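Local coordinates for cyclic GMP-AMP synthase-like receptor (Tribolium castaneum, PDB 7LT2), which senses double-stranded RNA and, as an innate immune nucleotidyltransferase, makes the cyclic dinucleotide 2',3'-cGAMP from ATP and GTP, at residues F59-K64 / V250-K255; D8-F13 / A261-K266; Q294-K299 / M306-E311; V65-E70 / E383-L388. All coordinates share one frame; numbering follows the deposited sequence.

Contact 1 (F59-K64 / V250-K255)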
loop_
_atom_site.group_PDB
_atom_site.type_symbol
_atom_site.label_atom_id
_atom_site.label_comp_id
_atom_site.label_asym_id
_atom_site.label_seq_id
_atom_site.Cartn_x
_atom_site.Cartn_y
_atom_site.Cartn_z
ATOM N N PHE A 59 1.198 6.327 -2.372
ATOM C CA PHE A 59 1.136 7.712 -1.906
ATOM C C PHE A 59 1.924 7.894 -0.608
ATOM O O PHE A 59 2.728 8.825 -0.482
ATOM C CB PHE A 59 -0.328 8.135 -1.735
ATOM C CG PHE A 59 -0.505 9.522 -1.176
ATOM C CD1 PHE A 59 0.096 10.611 -1.784
ATOM C CD2 PHE A 59 -1.282 9.737 -0.049
ATOM C CE1 PHE A 59 -0.069 11.887 -1.273
ATOM C CE2 PHE A 59 -1.450 11.009 0.468
ATOM C CZ PHE A 59 -0.844 12.085 -0.145
ATOM N N TYR A 60 1.725 6.999 0.365
ATOM C CA TYR A 60 2.431 7.126 1.634
ATOM C C TYR A 60 3.862 6.602 1.575
ATOM O O TYR A 60 4.662 6.933 2.460
ATOM C CB TYR A 60 1.648 6.421 2.746
ATOM C CG TYR A 60 0.661 7.348 3.419
ATOM C CD1 TYR A 60 -0.625 7.511 2.913
ATOM C CD2 TYR A 60 1.023 8.084 4.541
ATOM C CE1 TYR A 60 -1.530 8.369 3.517
ATOM C CE2 TYR A 60 0.123 8.941 5.156
ATOM C CZ TYR A 60 -1.147 9.086 4.635
ATOM O OH TYR A 60 -2.036 9.945 5.242
ATOM N N ASP A 61 4.202 5.799 0.565
ATOM C CA ASP A 61 5.590 5.420 0.330
ATOM C C ASP A 61 6.382 6.496 -0.395
ATOM O O ASP A 61 7.605 6.362 -0.517
ATOM C CB ASP A 61 5.682 4.137 -0.501
ATOM C CG ASP A 61 5.411 2.890 0.309
ATOM O OD1 ASP A 61 5.586 2.923 1.549
ATOM O OD2 ASP A 61 5.032 1.869 -0.304
ATOM N N GLY A 62 5.724 7.542 -0.888
ATOM C CA GLY A 62 6.438 8.513 -1.696
ATOM C C GLY A 62 6.757 8.021 -3.088
ATOM O O GLY A 62 7.709 8.506 -3.709
ATOM N N LEU A 63 5.976 7.069 -3.599
ATOM C CA LEU A 63 6.238 6.429 -4.883
ATOM C C LEU A 63 5.091 6.590 -5.875
ATOM O O LEU A 63 5.091 5.921 -6.918
ATOM C CB LEU A 63 6.527 4.936 -4.678
ATOM C CG LEU A 63 7.751 4.563 -3.842
ATOM C CD1 LEU A 63 7.805 3.050 -3.657
ATOM C CD2 LEU A 63 9.031 5.076 -4.485
ATOM N N LYS A 64 4.120 7.457 -5.593
ATOM C CA LYS A 64 2.985 7.639 -6.490
ATOM C C LYS A 64 3.377 8.493 -7.691
ATOM O O LYS A 64 3.968 9.566 -7.532
ATOM C CB LYS A 64 1.812 8.282 -5.745
ATOM C CG LYS A 64 0.590 8.582 -6.625
ATOM C CD LYS A 64 0.005 7.306 -7.228
ATOM C CE LYS A 64 -1.138 7.617 -8.182
ATOM N NZ LYS A 64 -1.544 6.425 -8.964
ATOM N N VAL A 250 10.854 1.756 5.580
ATOM C CA VAL A 250 12.145 2.162 6.136
ATOM C C VAL A 250 13.274 1.822 5.170
ATOM O O VAL A 250 14.205 2.615 4.979
ATOM C CB VAL A 250 12.367 1.514 7.517
ATOM C CG1 VAL A 250 13.715 1.942 8.108
ATOM C CG2 VAL A 250 11.235 1.882 8.457
ATOM N N LEU A 251 13.197 0.653 4.526
ATOM C CA LEU A 251 14.230 0.237 3.578
ATOM C C LEU A 251 14.390 1.235 2.432
ATOM O O LEU A 251 15.513 1.483 1.974
ATOM C CB LEU A 251 13.908 -1.154 3.022
ATOM C CG LEU A 251 14.206 -2.373 3.899
ATOM C CD1 LEU A 251 13.650 -3.635 3.255
ATOM C CD2 LEU A 251 15.714 -2.507 4.129
ATOM N N ILE A 252 13.285 1.822 1.955
ATOM C CA ILE A 252 13.365 2.738 0.816
ATOM C C ILE A 252 13.628 4.182 1.226
ATOM O O ILE A 252 13.827 5.036 0.347
ATOM C CB ILE A 252 12.084 2.698 -0.048
ATOM C CG1 ILE A 252 10.863 3.154 0.758
ATOM C CG2 ILE A 252 11.876 1.310 -0.661
ATOM C CD1 ILE A 252 9.576 3.203 -0.045
ATOM N N ASP A 253 13.652 4.482 2.524
ATOM C CA ASP A 253 13.808 5.843 3.016
ATOM C C ASP A 253 15.285 6.215 3.077
ATOM O O ASP A 253 16.166 5.352 3.104
ATOM C CB ASP A 253 13.179 5.976 4.409
ATOM C CG ASP A 253 12.755 7.395 4.747
ATOM O OD1 ASP A 253 12.894 8.312 3.906
ATOM O OD2 ASP A 253 12.271 7.598 5.879
ATOM N N ASN A 254 15.546 7.524 3.096
ATOM C CA ASN A 254 16.899 8.069 3.232
ATOM C C ASN A 254 17.840 7.499 2.170
ATOM O O ASN A 254 18.969 7.092 2.451
ATOM C CB ASN A 254 17.441 7.829 4.648
ATOM C CG ASN A 254 18.799 8.474 4.874
ATOM O OD1 ASN A 254 19.100 9.536 4.320
ATOM N ND2 ASN A 254 19.639 7.818 5.671
ATOM N N LYS A 255 17.363 7.471 0.919
ATOM C CA LYS A 255 18.162 6.941 -0.179
ATOM C C LYS A 255 18.127 7.855 -1.398
ATOM O O LYS A 255 18.228 7.387 -2.537
ATOM C CB LYS A 255 17.724 5.521 -0.539
ATOM C CG LYS A 255 18.235 4.497 0.474
ATOM C CD LYS A 255 17.929 3.066 0.080
ATOM C CE LYS A 255 18.689 2.082 0.963
ATOM N NZ LYS A 255 18.266 2.116 2.392
#
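Asp61 and Leu63 flank the glycine of a Schellman motif that ends helix 58-61 of the nucleotidyltransferase domain, and together they receive the tip of Ile252, in the turn at the C-terminal end of helix 245-251. The evidence for the cap is the positive phi of Gly62, 74°, and two bonds back into the last helical turn; one of them runs from Gly62 N to Phe59 O, 3.3 Å. Everything that crosses to the other segment centres on one methyl group. CD1 of Ile252 lies 3.8 Å from the carbonyl oxygen Asp61 O and 4.0 Å from Asp61 CB, its chain at about a right angle to that of the aspartate. The same CD1 meets CD1 of Leu63 tip to tip at 4.0 Å. Ile252 reaches this spot with CG1 lodged between backbone N and carbonyl carbon (chi1 62°) and CD1 then extended (chi2 177°). The carboxylate of Asp61 is directed elsewhere: OD1 forms a salt bridge with Arg249 and OD2 another with Lys282, which probably binds ATP, by similarity to relatives, while Lys259 donates to the backbone O. Two cations on one buried carboxylate would be expected to favour its ionised form. Behind Ile252 the chain turn is tied by Lys255 NZ to Leu251 O, 2.9 Å. Ile252 also packs on Ile289, linking this turn to helix 278-291. Helix 58-61 begins at Ser58, a probable ATP-binding residue by similarity, and a short helix starting at a glycine-serine signature is typical of the nucleotidyltransferase fold.

Contact 2 (D8-F13 / A261-K266)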
loop_
_atom_site.group_PDB
_atom_site.type_symbol
_atom_site.label_atom_id
_atom_site.label_comp_id
_atom_site.label_asym_id
_atom_site.label_seq_id
_atom_site.Cartn_x
_atom_site.Cartn_y
_atom_site.Cartn_z
ATOM N N ASP A 8 13.839 17.514 -13.475
ATOM C CA ASP A 8 12.846 18.427 -14.037
ATOM C C ASP A 8 11.594 17.677 -14.487
ATOM O O ASP A 8 10.469 18.116 -14.214
ATOM C CB ASP A 8 13.475 19.207 -15.196
ATOM C CG ASP A 8 12.498 20.141 -15.888
ATOM O OD1 ASP A 8 11.973 21.066 -15.232
ATOM O OD2 ASP A 8 12.273 19.961 -17.104
ATOM N N ILE A 9 11.771 16.545 -15.175
ATOM C CA ILE A 9 10.634 15.709 -15.562
ATOM C C ILE A 9 9.838 15.292 -14.332
ATOM O O ILE A 9 8.603 15.367 -14.307
ATOM C CB ILE A 9 11.124 14.482 -16.355
ATOM C CG1 ILE A 9 11.714 14.914 -17.703
ATOM C CG2 ILE A 9 9.992 13.468 -16.541
ATOM C CD1 ILE A 9 12.346 13.776 -18.470
ATOM N N ASN A 10 10.542 14.848 -13.289
ATOM C CA ASN A 10 9.887 14.405 -12.061
ATOM C C ASN A 10 9.075 15.529 -11.430
ATOM O O ASN A 10 7.895 15.349 -11.102
ATOM C CB ASN A 10 10.943 13.881 -11.087
ATOM C CG ASN A 10 10.351 13.394 -9.786
ATOM O OD1 ASN A 10 9.224 12.910 -9.743
ATOM N ND2 ASN A 10 11.117 13.523 -8.708
ATOM N N LYS A 11 9.686 16.709 -11.275
ATOM C CA LYS A 11 9.002 17.833 -10.642
ATOM C C LYS A 11 7.762 18.260 -11.423
ATOM O O LYS A 11 6.725 18.580 -10.829
ATOM C CB LYS A 11 9.966 19.010 -10.498
ATOM C CG LYS A 11 9.351 20.230 -9.842
ATOM C CD LYS A 11 10.349 21.371 -9.764
ATOM C CE LYS A 11 9.735 22.582 -9.085
ATOM N NZ LYS A 11 8.497 23.023 -9.782
ATOM N N ARG A 12 7.842 18.275 -12.749
ATOM C CA ARG A 12 6.765 18.871 -13.526
ATOM C C ARG A 12 5.703 17.877 -13.981
ATOM O O ARG A 12 4.585 18.300 -14.295
ATOM C CB ARG A 12 7.341 19.601 -14.743
ATOM C CG ARG A 12 8.051 20.903 -14.387
ATOM C CD ARG A 12 8.181 21.794 -15.613
ATOM N NE ARG A 12 9.233 21.341 -16.511
ATOM C CZ ARG A 12 9.181 21.429 -17.834
ATOM N NH1 ARG A 12 8.093 21.853 -18.457
ATOM N NH2 ARG A 12 10.246 21.082 -18.551
ATOM N N PHE A 13 6.007 16.580 -14.026
ATOM C CA PHE A 13 5.063 15.630 -14.598
ATOM C C PHE A 13 4.864 14.360 -13.788
ATOM O O PHE A 13 4.052 13.523 -14.189
ATOM C CB PHE A 13 5.492 15.266 -16.032
ATOM C CG PHE A 13 5.298 16.389 -16.996
ATOM C CD1 PHE A 13 6.269 17.366 -17.147
ATOM C CD2 PHE A 13 4.123 16.501 -17.719
ATOM C CE1 PHE A 13 6.076 18.423 -18.003
ATOM C CE2 PHE A 13 3.930 17.554 -18.585
ATOM C CZ PHE A 13 4.905 18.515 -18.726
ATOM N N ALA A 261 14.003 7.610 -8.987
ATOM C CA ALA A 261 14.291 6.550 -9.951
ATOM C C ALA A 261 13.137 5.559 -10.051
ATOM O O ALA A 261 12.790 5.107 -11.151
ATOM C CB ALA A 261 15.587 5.831 -9.567
ATOM N N VAL A 262 12.531 5.203 -8.914
ATOM C CA VAL A 262 11.399 4.278 -8.952
ATOM C C VAL A 262 10.260 4.879 -9.758
ATOM O O VAL A 262 9.646 4.204 -10.591
ATOM C CB VAL A 262 10.930 3.914 -7.533
ATOM C CG1 VAL A 262 9.656 3.068 -7.608
ATOM C CG2 VAL A 262 12.003 3.155 -6.794
ATOM N N LYS A 263 9.962 6.156 -9.517
ATOM C CA LYS A 263 8.820 6.787 -10.167
ATOM C C LYS A 263 9.064 6.993 -11.655
ATOM O O LYS A 263 8.131 6.853 -12.452
ATOM C CB LYS A 263 8.491 8.103 -9.459
ATOM C CG LYS A 263 7.817 7.875 -8.090
ATOM C CD LYS A 263 7.473 9.180 -7.392
ATOM C CE LYS A 263 8.682 9.748 -6.664
ATOM N NZ LYS A 263 8.310 10.915 -5.815
ATOM N N LEU A 264 10.309 7.289 -12.049
ATOM C CA LEU A 264 10.630 7.376 -13.472
ATOM C C LEU A 264 10.383 6.045 -14.166
ATOM O O LEU A 264 9.823 6.004 -15.266
ATOM C CB LEU A 264 12.085 7.816 -13.663
ATOM C CG LEU A 264 12.433 9.249 -13.258
ATOM C CD1 LEU A 264 13.941 9.414 -13.104
ATOM C CD2 LEU A 264 11.899 10.230 -14.281
ATOM N N ILE A 265 10.790 4.941 -13.534
ATOM C CA ILE A 265 10.544 3.627 -14.120
ATOM C C ILE A 265 9.052 3.304 -14.111
ATOM O O ILE A 265 8.521 2.760 -15.088
ATOM C CB ILE A 265 11.376 2.553 -13.394
ATOM C CG1 ILE A 265 12.868 2.780 -13.670
ATOM C CG2 ILE A 265 10.943 1.151 -13.820
ATOM C CD1 ILE A 265 13.789 1.832 -12.930
ATOM N N LYS A 266 8.346 3.650 -13.028
ATOM C CA LYS A 266 6.900 3.419 -13.004
ATOM C C LYS A 266 6.192 4.236 -14.079
ATOM O O LYS A 266 5.211 3.774 -14.673
ATOM C CB LYS A 266 6.322 3.742 -11.620
ATOM C CG LYS A 266 6.637 2.704 -10.553
ATOM C CD LYS A 266 6.139 3.137 -9.174
ATOM C CE LYS A 266 4.627 3.239 -9.130
ATOM N NZ LYS A 266 4.092 3.430 -7.741
HETATM O O HOH W 1 10.437 12.687 -5.939
#
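Ile9 and Leu264 form the apolar half of the packing between helix 5-13 and helix 258-272, whereas Asn10 and Lys263 make the polar half through a water. Helix 258-272 belongs to the HhH/H2TH-like domain and carries Lys266, a probable ATP-binding residue by similarity; helix 5-13 packs on it. The apolar side is dry, buried carbon packing: CG2 of Ile9 and CD2 of Leu264 are 4.4 Å apart, a light touch between two side chains wrapped further by Tyr374 against Ile9 and by Phe305 and Ile14 against Leu264. The closest CA pair is Asn10 and Leu264, 7.2 Å. The polar side, with the partly exposed Lys263, has no direct bond between the segments; Asn10 OD1 comes within 4.4 Å of Lys263 CE. Instead a water links the two residues, accepting from Asn10 ND2 at 3.0 Å and from Lys263 NZ at 2.8 Å, and its two donors subtend about 113°, close to tetrahedral. A bend at chi3 of Lys263, -82°, turns the end of the lysine out of a straight line. Ser15 OG bonds both Asn10 OD1 and Lys263 NZ, so a second bridge joins the same pair. On helix 5-13 itself, Arg12 grips Asp8 side-on with NE and NH2, the latter 2.7 Å from Asp8 OD2 and straight at 167°. Around Lys263 NZ stand the water, Ser15 OG and, weakly, Gly62 O, so neutral oxygens can probably meet its charge there; the helices are joined by a light apolar touch and, on the polar side, by a water and the shared Ser15.

Contact 3 (Q294-K299 / M306-E311)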
loop_
_atom_site.group_PDB
_atom_site.type_symbol
_atom_site.label_atom_id
_atom_site.label_comp_id
_atom_site.label_asym_id
_atom_site.label_seq_id
_atom_site.Cartn_x
_atom_site.Cartn_y
_atom_site.Cartn_z
ATOM N N GLN A 294 25.417 1.118 0.007
ATOM C CA GLN A 294 24.587 2.290 0.280
ATOM C C GLN A 294 24.989 3.489 -0.577
ATOM O O GLN A 294 24.145 4.330 -0.906
ATOM C CB GLN A 294 24.658 2.655 1.765
ATOM C CG GLN A 294 23.753 1.799 2.621
ATOM C CD GLN A 294 22.322 1.830 2.126
ATOM O OE1 GLN A 294 21.663 2.873 2.170
ATOM N NE2 GLN A 294 21.835 0.688 1.637
ATOM N N SER A 295 26.266 3.585 -0.958
ATOM C CA SER A 295 26.727 4.736 -1.726
ATOM C C SER A 295 26.108 4.804 -3.116
ATOM O O SER A 295 26.136 5.869 -3.739
ATOM C CB SER A 295 28.251 4.706 -1.836
ATOM O OG SER A 295 28.683 3.478 -2.394
ATOM N N PHE A 296 25.541 3.699 -3.607
ATOM C CA PHE A 296 24.953 3.695 -4.944
ATOM C C PHE A 296 23.882 4.768 -5.086
ATOM O O PHE A 296 23.778 5.421 -6.132
ATOM C CB PHE A 296 24.370 2.313 -5.239
ATOM C CG PHE A 296 23.591 2.235 -6.518
ATOM C CD1 PHE A 296 24.239 2.223 -7.742
ATOM C CD2 PHE A 296 22.205 2.145 -6.493
ATOM C CE1 PHE A 296 23.520 2.140 -8.922
ATOM C CE2 PHE A 296 21.477 2.058 -7.667
ATOM C CZ PHE A 296 22.135 2.056 -8.887
ATOM N N TRP A 297 23.093 4.983 -4.037
ATOM C CA TRP A 297 21.963 5.898 -4.098
ATOM C C TRP A 297 22.374 7.365 -4.072
ATOM O O TRP A 297 21.510 8.236 -4.228
ATOM C CB TRP A 297 21.004 5.571 -2.953
ATOM C CG TRP A 297 20.635 4.110 -2.968
ATOM C CD1 TRP A 297 21.023 3.156 -2.071
ATOM C CD2 TRP A 297 19.846 3.434 -3.957
ATOM N NE1 TRP A 297 20.509 1.934 -2.430
ATOM C CE2 TRP A 297 19.787 2.075 -3.585
ATOM C CE3 TRP A 297 19.185 3.845 -5.119
ATOM C CZ2 TRP A 297 19.088 1.121 -4.331
ATOM C CZ3 TRP A 297 18.484 2.896 -5.861
ATOM C CH2 TRP A 297 18.444 1.549 -5.461
ATOM N N ASN A 298 23.660 7.660 -3.901
ATOM C CA ASN A 298 24.153 9.029 -3.953
ATOM C C ASN A 298 24.774 9.377 -5.297
ATOM O O ASN A 298 25.277 10.492 -5.466
ATOM C CB ASN A 298 25.161 9.269 -2.824
ATOM C CG ASN A 298 24.506 9.211 -1.459
ATOM O OD1 ASN A 298 23.362 9.634 -1.301
ATOM N ND2 ASN A 298 25.218 8.670 -0.473
ATOM N N LYS A 299 24.738 8.457 -6.257
ATOM C CA LYS A 299 25.198 8.764 -7.600
ATOM C C LYS A 299 24.202 9.701 -8.281
ATOM O O LYS A 299 23.156 10.047 -7.728
ATOM C CB LYS A 299 25.409 7.471 -8.383
ATOM C CG LYS A 299 26.531 6.636 -7.794
ATOM C CD LYS A 299 26.798 5.374 -8.568
ATOM C CE LYS A 299 28.100 4.738 -8.095
ATOM N NZ LYS A 299 28.618 3.719 -9.048
ATOM N N MET A 306 19.505 4.831 -14.975
ATOM C CA MET A 306 19.961 3.935 -16.033
ATOM C C MET A 306 20.359 2.574 -15.484
ATOM O O MET A 306 20.072 1.538 -16.097
ATOM C CB MET A 306 21.134 4.563 -16.787
ATOM C CG MET A 306 20.748 5.745 -17.663
ATOM S SD MET A 306 19.543 5.302 -18.931
ATOM C CE MET A 306 20.426 3.995 -19.773
ATOM N N THR A 307 21.029 2.549 -14.334
ATOM C CA THR A 307 21.491 1.276 -13.800
ATOM C C THR A 307 20.329 0.432 -13.293
ATOM O O THR A 307 20.273 -0.773 -13.568
ATOM C CB THR A 307 22.514 1.509 -12.691
ATOM O OG1 THR A 307 23.691 2.091 -13.261
ATOM C CG2 THR A 307 22.880 0.190 -12.022
ATOM N N THR A 308 19.385 1.044 -12.565
ATOM C CA THR A 308 18.251 0.273 -12.065
ATOM C C THR A 308 17.316 -0.131 -13.198
ATOM O O THR A 308 16.701 -1.197 -13.135
ATOM C CB THR A 308 17.484 1.043 -10.981
ATOM O OG1 THR A 308 17.037 2.317 -11.470
ATOM C CG2 THR A 308 18.358 1.247 -9.748
ATOM N N LEU A 309 17.219 0.690 -14.248
ATOM C CA LEU A 309 16.414 0.305 -15.405
ATOM C C LEU A 309 16.991 -0.930 -16.087
ATOM O O LEU A 309 16.246 -1.839 -16.470
ATOM C CB LEU A 309 16.314 1.465 -16.396
ATOM C CG LEU A 309 15.560 1.201 -17.708
ATOM C CD1 LEU A 309 14.096 0.840 -17.472
ATOM C CD2 LEU A 309 15.664 2.402 -18.642
ATOM N N ARG A 310 18.317 -0.983 -16.236
ATOM C CA ARG A 310 18.961 -2.163 -16.805
ATOM C C ARG A 310 18.707 -3.404 -15.954
ATOM O O ARG A 310 18.426 -4.485 -16.490
ATOM C CB ARG A 310 20.463 -1.916 -16.946
ATOM C CG ARG A 310 20.837 -0.884 -18.000
ATOM C CD ARG A 310 22.347 -0.729 -18.090
ATOM N NE ARG A 310 22.736 0.379 -18.954
ATOM C CZ ARG A 310 22.888 0.286 -20.268
ATOM N NH1 ARG A 310 22.694 -0.856 -20.909
ATOM N NH2 ARG A 310 23.246 1.367 -20.956
ATOM N N GLU A 311 18.814 -3.268 -14.624
ATOM C CA GLU A 311 18.629 -4.415 -13.736
ATOM C C GLU A 311 17.164 -4.845 -13.699
ATOM O O GLU A 311 16.866 -6.045 -13.649
ATOM C CB GLU A 311 19.166 -4.090 -12.332
ATOM C CG GLU A 311 20.531 -4.707 -12.032
ATOM C CD GLU A 311 20.479 -6.216 -11.995
ATOM O OE1 GLU A 311 19.881 -6.757 -11.038
ATOM O OE2 GLU A 311 21.034 -6.852 -12.923
#
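Phe296 carries its ring from a 3-10 turn onto Thr307 and Thr308 of helix 301-318. Its CB already points at the helix, and CG stands opposite the backbone N (chi1 173°), which extends the ring away from the turn. Beyond CG, the CD2 atom lies over the centre of the Trp297 ring, 3.5 Å above its plane, while Trp297 CE2 is at the edge of the phenylalanine. Farther out, CE2 meets Thr308 CG2 at 3.8 Å, the methyl lying at the ring edge, near its plane. On the other flank CE1 is 3.7 Å from Thr307 CG2. The tip, CZ, is 3.7 Å from that same methyl and 3.9 Å from Thr307 CB. Both threonines turn CG2 to the ring, while their hydroxyls bond back into the helix, Thr307 OG1 to Glu303 O and Thr308 OG1 to Val304 O. Trp297 contributes CZ3, 4.2 Å from Thr308 CG2, and also packs on Ile289. Lys292 makes a cation-pi contact with Phe296 and, with Ile289 and Glu290, belongs to the manganese site. The 3-10 segment connecting helices 278-291 and 301-318 thus packs on the second of them, within the HhH/H2TH-like domain.

Contact 4 (V65-E70 / E383-L388)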
loop_
_atom_site.group_PDB
_atom_site.type_symbol
_atom_site.label_atom_id
_atom_site.label_comp_id
_atom_site.label_asym_id
_atom_site.label_seq_id
_atom_site.Cartn_x
_atom_site.Cartn_y
_atom_site.Cartn_z
ATOM N N VAL A 65 3.047 8.009 -8.887
ATOM C CA VAL A 65 3.241 8.753 -10.128
ATOM C C VAL A 65 1.966 9.533 -10.426
ATOM O O VAL A 65 0.888 8.945 -10.569
ATOM C CB VAL A 65 3.584 7.807 -11.288
ATOM C CG1 VAL A 65 3.664 8.578 -12.602
ATOM C CG2 VAL A 65 4.885 7.070 -11.011
ATOM N N GLY A 66 2.083 10.856 -10.529
ATOM C CA GLY A 66 0.936 11.671 -10.880
ATOM C C GLY A 66 0.059 12.003 -9.682
ATOM O O GLY A 66 0.471 11.908 -8.525
ATOM N N LYS A 67 -1.174 12.401 -9.978
ATOM C CA LYS A 67 -2.097 12.803 -8.916
ATOM C C LYS A 67 -2.481 11.596 -8.066
ATOM O O LYS A 67 -2.947 10.587 -8.606
ATOM C CB LYS A 67 -3.355 13.450 -9.501
ATOM C CG LYS A 67 -4.351 13.910 -8.437
ATOM C CD LYS A 67 -5.586 14.557 -9.037
ATOM C CE LYS A 67 -6.312 13.611 -9.964
ATOM N NZ LYS A 67 -6.865 12.444 -9.231
ATOM N N PRO A 68 -2.306 11.658 -6.747
ATOM C CA PRO A 68 -2.733 10.536 -5.905
ATOM C C PRO A 68 -4.246 10.402 -5.907
ATOM O O PRO A 68 -4.982 11.389 -5.992
ATOM C CB PRO A 68 -2.200 10.903 -4.513
ATOM C CG PRO A 68 -1.987 12.370 -4.546
ATOM C CD PRO A 68 -1.704 12.756 -5.975
ATOM N N GLU A 69 -4.707 9.152 -5.836
ATOM C CA GLU A 69 -6.129 8.871 -5.976
ATOM C C GLU A 69 -6.691 8.033 -4.834
ATOM O O GLU A 69 -7.871 8.180 -4.495
ATOM C CB GLU A 69 -6.397 8.183 -7.315
ATOM C CG GLU A 69 -6.389 9.163 -8.476
ATOM C CD GLU A 69 -6.243 8.489 -9.820
ATOM O OE1 GLU A 69 -5.664 7.385 -9.873
ATOM O OE2 GLU A 69 -6.707 9.069 -10.824
ATOM N N GLU A 70 -5.874 7.170 -4.227
ATOM C CA GLU A 70 -6.376 6.305 -3.163
ATOM C C GLU A 70 -5.228 5.846 -2.275
ATOM O O GLU A 70 -4.063 5.875 -2.671
ATOM C CB GLU A 70 -7.105 5.084 -3.733
ATOM C CG GLU A 70 -6.226 4.212 -4.616
ATOM C CD GLU A 70 -6.897 2.911 -5.000
ATOM O OE1 GLU A 70 -7.487 2.262 -4.108
ATOM O OE2 GLU A 70 -6.831 2.537 -6.189
ATOM N N GLU A 383 -0.459 22.198 -9.493
ATOM C CA GLU A 383 -1.825 22.378 -9.011
ATOM C C GLU A 383 -2.662 21.112 -9.181
ATOM O O GLU A 383 -3.888 21.180 -9.300
ATOM C CB GLU A 383 -2.492 23.562 -9.710
ATOM C CG GLU A 383 -1.727 24.879 -9.580
ATOM C CD GLU A 383 -1.538 25.330 -8.136
ATOM O OE1 GLU A 383 -2.350 24.946 -7.263
ATOM O OE2 GLU A 383 -0.570 26.076 -7.874
ATOM N N ALA A 384 -2.012 19.946 -9.173
ATOM C CA ALA A 384 -2.722 18.688 -9.390
ATOM C C ALA A 384 -3.655 18.351 -8.229
ATOM O O ALA A 384 -4.742 17.798 -8.441
ATOM C CB ALA A 384 -1.719 17.559 -9.615
ATOM N N LEU A 385 -3.256 18.664 -6.996
ATOM C CA LEU A 385 -4.075 18.370 -5.819
ATOM C C LEU A 385 -3.734 19.353 -4.708
ATOM O O LEU A 385 -3.115 18.989 -3.701
ATOM C CB LEU A 385 -3.864 16.930 -5.358
ATOM C CG LEU A 385 -4.898 16.389 -4.361
ATOM C CD1 LEU A 385 -6.264 16.298 -5.028
ATOM C CD2 LEU A 385 -4.473 15.042 -3.789
ATOM N N PRO A 386 -4.140 20.614 -4.855
ATOM C CA PRO A 386 -3.864 21.604 -3.803
ATOM C C PRO A 386 -4.585 21.242 -2.514
ATOM O O PRO A 386 -5.787 20.961 -2.512
ATOM C CB PRO A 386 -4.399 22.916 -4.396
ATOM C CG PRO A 386 -4.550 22.659 -5.858
ATOM C CD PRO A 386 -4.833 21.210 -6.011
ATOM N N ALA A 387 -3.838 21.243 -1.406
ATOM C CA ALA A 387 -4.466 20.999 -0.111
ATOM C C ALA A 387 -5.420 22.126 0.251
ATOM O O ALA A 387 -6.418 21.901 0.947
ATOM C CB ALA A 387 -3.401 20.829 0.973
ATOM N N LEU A 388 -5.126 23.339 -0.212
ATOM C CA LEU A 388 -6.027 24.475 -0.100
ATOM C C LEU A 388 -6.598 24.760 -1.483
ATOM O O LEU A 388 -5.923 25.389 -2.315
ATOM C CB LEU A 388 -5.277 25.696 0.440
ATOM C CG LEU A 388 -6.103 26.878 0.931
ATOM C CD1 LEU A 388 -6.922 26.470 2.146
ATOM C CD2 LEU A 388 -5.190 28.053 1.250
#
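Ala384 O is met by two methylenes of Lys67, CD at 3.4 Å and CG at 3.9 Å, and the first of these is the closest approach between the two segments. The distances fit van der Waals contact of a carbonyl with aliphatic carbon. Lys67 leaves its backbone extended (chi1 -179°), passes by the carbonyl oxygen, then bends at chi3, 59°, and again at chi4, so that its ammonium curls back along its own segment. There NZ lies 3.7 Å from Glu69 OE2, a long and therefore weak ion pair. Nearer the backbone, Lys67 CB and Ala384 CB are 4.4 Å apart. The buried part is apolar: CG of the Pro68 ring touches CD2 of Leu385 at 3.7 Å, the two side chains meeting obliquely, and both also rest on Leu16 and on Met190 of strand 188-200. The C-terminal segment has its polar ties elsewhere, since Leu385 O accepts from Asn24 ND2 and Ala387 N donates to Asp20 OD1. Across the contact itself, carbon-to-carbon and carbon-to-oxygen packing does the work, so the fit of the C-terminal tail against the loop before Glu70, a probable catalytic magnesium ligand by similarity, depends on shape more than on directed bonds.

Overall arrangement
From the N terminus, helix 5-13 opens contact 2, which closes only when helix 258-272 arrives. Within that long loop, contact 1 opens at 59-64 and closes at 250-255. Contact 4 opens at 65-70, before contact 1 has closed, and ends at 383-388, so it crosses both contacts 1 and 2. Contact 3 is local, starting after contact 2 has closed and lying wholly within the span of contact 4. Leu63 O to Lys266 NZ, 2.8 Å, a probable hydrogen bond, couples contacts 1 and 2, and Ile265 packs contact 2 against contact 3. The set ties the nucleotidyltransferase core to the helical domain and both chain ends.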